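Local coordinates for terminal oxygenase component of carbazole 1,9a-dioxygenase (Nocardioides aromaticivorans, PDB 3GCF), which probably dihydroxylates carbazole at its angular position, passing electrons from a Rieske [2Fe-2S] cluster to a non-haem iron(II) that activates dioxygen, at residues P207-M218 with L230-F241. Residues are numbered along the deposited sequence; the frame is centred on the assembly and turned at random.
Sequences PYGFVPADRDAM and LDRLSENYMPVF
Val211 and Met238 exchange backbone hydrogen bonds, Val211 N to Met238 O (2.9 Å) and Met238 N to Val211 O (2.7 Å), and pair strands 209-212 and 237-240 antiparallel. Beyond the strand, Ala213 N donates to Asn236 O, while Arg232 N reaches Ala217 O in a nearly straight bond (172°). The polar side-chain link joins Asn236 to Asp214: ND2 donates to OD2 on its syn side (2.9 Å) and more weakly to OD1, with amide and carboxylate planes almost perpendicular. OD1 also accepts from Asp216 N through its anti lone pair, closing an Asx turn within the type I turn 214-217. The contact joins a small three-stranded sheet to the edge of the large antiparallel sheet of the catalytic domain, where Met218 pairs with Asp231; the Phe210 side chain lies about 11 Å from the iron(II) ion. Apolar packing centres on Tyr237, whose ring is sandwiched between Leu233 CD2 over its centre and Pro212 CA on the opposite face. Ala217 CB touches Tyr237 CE1 (3.5 Å), and Tyr237 OH reaches Met218 CG. An alanine replacing this tyrosine is likely to open a gap between Pro212 and Leu233 and strip Ala217 CB of that ring carbon. Phe210, its CG anti to the carbonyl carbon (chi1 -69°), turns a ring face to Leu233 CD1, 4.1 Å from the centroid. A similar CH-pi contact puts Pro207 CB 3.9 Å from the Phe241 ring centroid.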
loop_
_atom_site.group_PDB
_atom_site.type_symbol
_atom_site.label_atom_id
_atom_site.label_comp_id
_atom_site.label_asym_id
_atom_site.label_seq_id
_atom_site.Cartn_x
_atom_site.Cartn_y
_atom_site.Cartn_z
ATOM N N PRO A 207 28.357 -11.597 26.870
ATOM C CA PRO A 207 29.318 -10.837 26.071
ATOM C C PRO A 207 28.679 -10.039 24.938
ATOM O O PRO A 207 27.510 -10.238 24.611
ATOM C CB PRO A 207 30.260 -11.920 25.565
ATOM C CG PRO A 207 29.320 -13.057 25.307
ATOM C CD PRO A 207 28.405 -13.032 26.530
ATOM N N TYR A 208 29.454 -9.128 24.354
ATOM C CA TYR A 208 28.981 -8.312 23.246
ATOM C C TYR A 208 29.091 -9.099 21.943
ATOM O O TYR A 208 28.518 -8.719 20.921
ATOM C CB TYR A 208 29.802 -7.023 23.135
ATOM C CG TYR A 208 29.640 -6.093 24.313
ATOM C CD1 TYR A 208 28.386 -5.877 24.884
ATOM C CD2 TYR A 208 30.731 -5.413 24.848
ATOM C CE1 TYR A 208 28.219 -5.009 25.957
ATOM C CE2 TYR A 208 30.575 -4.539 25.929
ATOM C CZ TYR A 208 29.313 -4.346 26.478
ATOM O OH TYR A 208 29.141 -3.512 27.559
ATOM N N GLY A 209 29.839 -10.197 21.991
ATOM C CA GLY A 209 30.010 -11.031 20.816
ATOM C C GLY A 209 30.942 -12.208 21.047
ATOM O O GLY A 209 31.670 -12.249 22.038
ATOM N N PHE A 210 30.898 -13.174 20.135
ATOM C CA PHE A 210 31.758 -14.355 20.194
ATOM C C PHE A 210 32.555 -14.371 18.894
ATOM O O PHE A 210 31.977 -14.343 17.810
ATOM C CB PHE A 210 30.930 -15.640 20.270
ATOM C CG PHE A 210 30.187 -15.817 21.560
ATOM C CD1 PHE A 210 30.826 -16.346 22.680
ATOM C CD2 PHE A 210 28.841 -15.478 21.652
ATOM C CE1 PHE A 210 30.133 -16.539 23.873
ATOM C CE2 PHE A 210 28.139 -15.665 22.838
ATOM C CZ PHE A 210 28.787 -16.199 23.954
ATOM N N VAL A 211 33.876 -14.431 19.004
ATOM C CA VAL A 211 34.738 -14.451 17.830
ATOM C C VAL A 211 35.451 -15.800 17.719
ATOM O O VAL A 211 36.060 -16.261 18.687
ATOM C CB VAL A 211 35.794 -13.328 17.917
ATOM C CG1 VAL A 211 36.708 -13.364 16.696
ATOM C CG2 VAL A 211 35.095 -11.975 18.021
ATOM N N PRO A 212 35.372 -16.454 16.542
ATOM C CA PRO A 212 36.022 -17.753 16.328
ATOM C C PRO A 212 37.487 -17.656 16.750
ATOM O O PRO A 212 38.203 -16.767 16.290
ATOM C CB PRO A 212 35.871 -17.972 14.824
ATOM C CG PRO A 212 34.583 -17.254 14.507
ATOM C CD PRO A 212 34.706 -15.988 15.308
ATOM N N ALA A 213 37.925 -18.567 17.616
ATOM C CA ALA A 213 39.298 -18.557 18.115
ATOM C C ALA A 213 40.225 -19.541 17.405
ATOM O O ALA A 213 41.448 -19.425 17.497
ATOM C CB ALA A 213 39.303 -18.838 19.621
ATOM N N ASP A 214 39.645 -20.508 16.706
ATOM C CA ASP A 214 40.432 -21.507 15.996
ATOM C C ASP A 214 39.638 -22.130 14.852
ATOM O O ASP A 214 38.472 -21.800 14.636
ATOM C CB ASP A 214 40.900 -22.601 16.965
ATOM C CG ASP A 214 39.745 -23.323 17.627
ATOM O OD1 ASP A 214 38.954 -23.959 16.904
ATOM O OD2 ASP A 214 39.623 -23.256 18.867
ATOM N N ARG A 215 40.284 -23.050 14.144
ATOM C CA ARG A 215 39.703 -23.729 12.991
ATOM C C ARG A 215 38.566 -24.711 13.299
ATOM O O ARG A 215 37.830 -25.098 12.397
ATOM C CB ARG A 215 40.819 -24.456 12.234
ATOM C CG ARG A 215 40.521 -24.752 10.778
ATOM C CD ARG A 215 41.719 -25.424 10.106
ATOM N NE ARG A 215 42.945 -24.635 10.233
ATOM C CZ ARG A 215 43.129 -23.430 9.696
ATOM N NH1 ARG A 215 42.164 -22.859 8.983
ATOM N NH2 ARG A 215 44.281 -22.793 9.873
ATOM N N ASP A 216 38.425 -25.125 14.554
ATOM C CA ASP A 216 37.361 -26.059 14.924
ATOM C C ASP A 216 36.173 -25.343 15.561
ATOM O O ASP A 216 35.305 -25.979 16.171
ATOM C CB ASP A 216 37.877 -27.112 15.910
ATOM C CG ASP A 216 38.962 -27.979 15.321
ATOM O OD1 ASP A 216 38.814 -28.413 14.161
ATOM O OD2 ASP A 216 39.959 -28.238 16.025
ATOM N N ALA A 217 36.140 -24.022 15.429
ATOM C CA ALA A 217 35.062 -23.235 16.002
ATOM C C ALA A 217 33.709 -23.655 15.428
ATOM O O ALA A 217 32.712 -23.700 16.150
ATOM C CB ALA A 217 35.309 -21.739 15.744
ATOM N N MET A 218 33.688 -23.976 14.137
ATOM C CA MET A 218 32.457 -24.372 13.454
ATOM C C MET A 218 32.542 -25.777 12.871
ATOM O O MET A 218 33.528 -26.136 12.224
ATOM C CB MET A 218 32.155 -23.383 12.324
ATOM C CG MET A 218 32.077 -21.925 12.766
ATOM S SD MET A 218 32.373 -20.786 11.389
ATOM C CE MET A 218 33.330 -19.535 12.166
ATOM N N LEU A 230 27.300 -26.220 13.547
ATOM C CA LEU A 230 27.384 -25.989 14.981
ATOM C C LEU A 230 28.553 -25.091 15.368
ATOM O O LEU A 230 29.689 -25.312 14.935
ATOM C CB LEU A 230 27.503 -27.332 15.705
ATOM C CG LEU A 230 27.587 -27.440 17.236
ATOM C CD1 LEU A 230 28.924 -26.951 17.726
ATOM C CD2 LEU A 230 26.466 -26.666 17.868
ATOM N N ASP A 231 28.262 -24.076 16.181
ATOM C CA ASP A 231 29.284 -23.153 16.675
ATOM C C ASP A 231 29.615 -23.570 18.112
ATOM O O ASP A 231 28.745 -23.562 18.981
ATOM C CB ASP A 231 28.771 -21.703 16.697
ATOM C CG ASP A 231 28.580 -21.111 15.313
ATOM O OD1 ASP A 231 28.975 -21.745 14.309
ATOM O OD2 ASP A 231 28.031 -19.990 15.235
ATOM N N ARG A 232 30.865 -23.940 18.363
ATOM C CA ARG A 232 31.277 -24.345 19.707
ATOM C C ARG A 232 31.721 -23.110 20.487
ATOM O O ARG A 232 32.905 -22.930 20.776
ATOM C CB ARG A 232 32.417 -25.362 19.619
ATOM C CG ARG A 232 32.011 -26.678 18.980
ATOM C CD ARG A 232 33.013 -27.778 19.303
ATOM N NE ARG A 232 32.342 -29.065 19.473
ATOM C CZ ARG A 232 32.037 -29.886 18.477
ATOM N NH1 ARG A 232 32.354 -29.554 17.233
ATOM N NH2 ARG A 232 31.396 -31.024 18.722
ATOM N N LEU A 233 30.755 -22.266 20.832
ATOM C CA LEU A 233 31.025 -21.016 21.533
ATOM C C LEU A 233 31.847 -21.108 22.821
ATOM O O LEU A 233 32.760 -20.310 23.028
ATOM C CB LEU A 233 29.706 -20.288 21.822
ATOM C CG LEU A 233 28.804 -19.961 20.617
ATOM C CD1 LEU A 233 27.574 -19.213 21.102
ATOM C CD2 LEU A 233 29.560 -19.126 19.592
ATOM N N SER A 234 31.531 -22.074 23.676
ATOM C CA SER A 234 32.230 -22.216 24.952
ATOM C C SER A 234 33.617 -22.837 24.882
ATOM O O SER A 234 34.382 -22.747 25.843
ATOM C CB SER A 234 31.388 -23.042 25.919
ATOM O OG SER A 234 31.215 -24.353 25.412
ATOM N N GLU A 235 33.952 -23.470 23.769
ATOM C CA GLU A 235 35.258 -24.101 23.674
ATOM C C GLU A 235 36.160 -23.548 22.586
ATOM O O GLU A 235 37.376 -23.538 22.743
ATOM C CB GLU A 235 35.102 -25.602 23.447
ATOM C CG GLU A 235 34.345 -26.325 24.531
ATOM C CD GLU A 235 34.106 -27.773 24.175
ATOM O OE1 GLU A 235 33.465 -28.028 23.127
ATOM O OE2 GLU A 235 34.562 -28.652 24.938
ATOM N N ASN A 236 35.582 -23.087 21.484
ATOM C CA ASN A 236 36.415 -22.608 20.401
ATOM C C ASN A 236 36.202 -21.177 19.956
ATOM O O ASN A 236 36.553 -20.814 18.837
ATOM C CB ASN A 236 36.286 -23.566 19.219
ATOM C CG ASN A 236 36.583 -25.008 19.619
ATOM O OD1 ASN A 236 35.712 -25.720 20.123
ATOM N ND2 ASN A 236 37.825 -25.429 19.424
ATOM N N TYR A 237 35.637 -20.366 20.842
ATOM C CA TYR A 237 35.401 -18.959 20.554
ATOM C C TYR A 237 35.946 -18.093 21.679
ATOM O O TYR A 237 36.186 -18.557 22.792
ATOM C CB TYR A 237 33.902 -18.655 20.419
ATOM C CG TYR A 237 33.296 -18.919 19.061
ATOM C CD1 TYR A 237 33.074 -20.219 18.609
ATOM C CD2 TYR A 237 32.887 -17.859 18.249
ATOM C CE1 TYR A 237 32.446 -20.455 17.378
ATOM C CE2 TYR A 237 32.262 -18.084 17.025
ATOM C CZ TYR A 237 32.039 -19.381 16.596
ATOM O OH TYR A 237 31.379 -19.599 15.405
ATOM N N MET A 238 36.132 -16.820 21.370
ATOM C CA MET A 238 36.594 -15.863 22.352
ATOM C C MET A 238 35.432 -14.911 22.580
ATOM O O MET A 238 34.963 -14.263 21.645
ATOM C CB MET A 238 37.784 -15.079 21.814
ATOM C CG MET A 238 38.193 -13.915 22.697
ATOM S SD MET A 238 38.840 -14.458 24.299
ATOM C CE MET A 238 40.451 -15.033 23.783
ATOM N N PRO A 239 34.925 -14.838 23.818
ATOM C CA PRO A 239 33.810 -13.920 24.064
ATOM C C PRO A 239 34.374 -12.516 24.295
ATOM O O PRO A 239 35.455 -12.367 24.852
ATOM C CB PRO A 239 33.158 -14.504 25.313
ATOM C CG PRO A 239 34.341 -15.026 26.083
ATOM C CD PRO A 239 35.211 -15.669 25.004
ATOM N N VAL A 240 33.652 -11.493 23.853
ATOM C CA VAL A 240 34.093 -10.112 24.023
ATOM C C VAL A 240 33.208 -9.418 25.055
ATOM O O VAL A 240 32.025 -9.178 24.805
ATOM C CB VAL A 240 34.006 -9.340 22.696
ATOM C CG1 VAL A 240 34.444 -7.892 22.901
ATOM C CG2 VAL A 240 34.872 -10.017 21.653
ATOM N N PHE A 241 33.784 -9.097 26.209
ATOM C CA PHE A 241 33.046 -8.456 27.291
ATOM C C PHE A 241 33.290 -6.961 27.408
ATOM O O PHE A 241 32.666 -6.297 28.232
ATOM C CB PHE A 241 33.374 -9.135 28.620
ATOM C CG PHE A 241 32.746 -10.491 28.779
ATOM C CD1 PHE A 241 31.380 -10.615 29.027
ATOM C CD2 PHE A 241 33.515 -11.647 28.669
ATOM C CE1 PHE A 241 30.789 -11.879 29.167
ATOM C CE2 PHE A 241 32.936 -12.910 28.806
ATOM C CZ PHE A 241 31.573 -13.027 29.054
HETATM O O HOH W 1 34.354 -28.625 15.958
#